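Local coordinates for protein DNMT2 (Spodoptera frugiperda, PDB 4H0N) that probably methylates cytosine 38 in the anticodon loop of tRNA(Asp), and cytosines in DNA, with S-adenosyl-L-methionine as methyl donor, at residues S151-P156 with F189-L195. The protein carries 3 engineered substitutions. Residues are numbered along the deposited sequence; the frame is centred on the assembly and turned at random.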
# COMPACT_ATOMS: atom_id res chain seq x y z
N SER A 151 -1.45 10.89 -5.90
CA SER A 151 -1.98 12.21 -6.20
C SER A 151 -1.59 12.69 -7.59
O SER A 151 -2.18 13.62 -8.12
CB SER A 151 -1.54 13.23 -5.15
OG SER A 151 -0.14 13.17 -4.92
N THR A 152 -0.59 12.05 -8.19
CA THR A 152 -0.21 12.39 -9.56
C THR A 152 -0.95 11.50 -10.54
O THR A 152 -1.10 11.84 -11.72
CB THR A 152 1.31 12.31 -9.79
OG1 THR A 152 1.71 10.94 -9.96
CG2 THR A 152 2.07 12.94 -8.62
N VAL A 153 -1.44 10.37 -10.05
CA VAL A 153 -2.25 9.46 -10.86
C VAL A 153 -3.76 9.80 -10.72
O VAL A 153 -4.63 8.96 -10.91
CB VAL A 153 -1.95 7.97 -10.49
CG1 VAL A 153 -2.48 7.01 -11.53
CG2 VAL A 153 -0.45 7.78 -10.35
N GLY A 154 -4.05 11.05 -10.38
CA GLY A 154 -5.42 11.51 -10.30
C GLY A 154 -6.23 10.95 -9.15
O GLY A 154 -7.46 10.98 -9.17
N VAL A 155 -5.54 10.44 -8.13
CA VAL A 155 -6.20 9.89 -6.95
C VAL A 155 -5.95 10.79 -5.75
O VAL A 155 -4.80 11.11 -5.44
CB VAL A 155 -5.70 8.47 -6.66
CG1 VAL A 155 -6.46 7.86 -5.49
CG2 VAL A 155 -5.85 7.61 -7.91
N PRO A 156 -7.03 11.23 -5.07
CA PRO A 156 -6.93 12.20 -3.98
C PRO A 156 -6.38 11.60 -2.69
O PRO A 156 -7.11 11.48 -1.71
CB PRO A 156 -8.38 12.64 -3.78
CG PRO A 156 -9.18 11.46 -4.18
CD PRO A 156 -8.42 10.80 -5.31
N PHE A 189 -2.71 12.19 -15.65
CA PHE A 189 -4.07 11.89 -15.22
C PHE A 189 -4.83 13.14 -14.79
O PHE A 189 -6.00 13.07 -14.42
CB PHE A 189 -4.07 10.85 -14.11
CG PHE A 189 -3.56 9.50 -14.54
CD1 PHE A 189 -2.20 9.22 -14.53
CD2 PHE A 189 -4.44 8.51 -14.96
CE1 PHE A 189 -1.73 7.98 -14.93
CE2 PHE A 189 -3.97 7.27 -15.35
CZ PHE A 189 -2.61 7.01 -15.34
N GLY A 190 -4.15 14.28 -14.85
CA GLY A 190 -4.78 15.55 -14.52
C GLY A 190 -4.89 15.80 -13.03
O GLY A 190 -4.00 15.45 -12.26
N VAL A 191 -5.98 16.42 -12.61
CA VAL A 191 -6.18 16.76 -11.21
C VAL A 191 -7.04 15.70 -10.53
O VAL A 191 -8.05 15.30 -11.09
CB VAL A 191 -6.83 18.15 -11.10
CG1 VAL A 191 -7.32 18.42 -9.68
CG2 VAL A 191 -5.85 19.22 -11.55
N PRO A 192 -6.62 15.24 -9.34
CA PRO A 192 -7.38 14.21 -8.62
C PRO A 192 -8.81 14.66 -8.40
O PRO A 192 -9.05 15.85 -8.16
CB PRO A 192 -6.65 14.10 -7.28
CG PRO A 192 -5.28 14.59 -7.55
CD PRO A 192 -5.43 15.67 -8.58
N HIS A 193 -9.76 13.74 -8.49
CA HIS A 193 -11.16 14.08 -8.26
C HIS A 193 -11.42 14.29 -6.77
O HIS A 193 -10.65 13.85 -5.93
CB HIS A 193 -12.07 12.98 -8.81
CG HIS A 193 -11.70 11.60 -8.36
ND1 HIS A 193 -11.68 11.23 -7.03
CD2 HIS A 193 -11.35 10.49 -9.06
CE1 HIS A 193 -11.32 9.97 -6.93
NE2 HIS A 193 -11.12 9.49 -8.14
N SER A 194 -12.52 14.97 -6.46
CA SER A 194 -12.93 15.16 -5.07
C SER A 194 -13.26 13.81 -4.42
O SER A 194 -13.17 12.76 -5.06
CB SER A 194 -14.13 16.09 -4.98
OG SER A 194 -15.31 15.44 -5.42
N LEU A 195 -13.67 13.85 -3.16
CA LEU A 195 -13.96 12.62 -2.42
C LEU A 195 -15.45 12.30 -2.32
O LEU A 195 -15.84 11.45 -1.53
CB LEU A 195 -13.37 12.72 -1.02
CG LEU A 195 -11.85 12.74 -0.86
CD1 LEU A 195 -11.48 13.23 0.54
CD2 LEU A 195 -11.22 11.38 -1.14
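Val153 sets its CG1 methyl over one face of the Phe189 ring, 3.7 Å from the ring centroid and 14° off the normal. This is a CH-pi contact. With CG1 anti to the backbone N (chi1 -165°), the methyl stands above the middle of the ring. Phe189 CB rests against the Val153-Gly154 peptide. Lys322 of helix 321-332 touches both side chains, and Lys187 makes a cation-pi contact with the ring. Were Phe189 an alanine, the Val153 methyl would probably lose its aromatic face and Lys187 its cation-pi partner.

At the centre the two backbones come together. The CA atoms of Gly154 and Pro192 are 3.7 Å apart. Pro192 CA makes a CA-H...O contact with Gly154 O, 3.3 Å away. Pro192 CB lies 3.6 Å from Pro156 N. Pro156 CG meets Leu195 CD2 at 3.7 Å, and Leu195 is buried.

The His193 side is the solvent side, though its ring still meets Pro156. The imidazole crosses Pro156 at a slant, with CE1 3.4 Å from Pro156 CD. ND1 donates to Ser194 O at 2.9 Å, a bond within segment 189-195 that steadies the ring.

The contact joins the loop between strands 141-148 and 161-168 to the loop leading to helix 211-214, away from the cofactor site. Proline rings, methyls and an aromatic face meet each other and backbone carbonyls, so the hold rests on shape and apolar burial, with weak C-H...O contact in place of conventional hydrogen bonds between the segments.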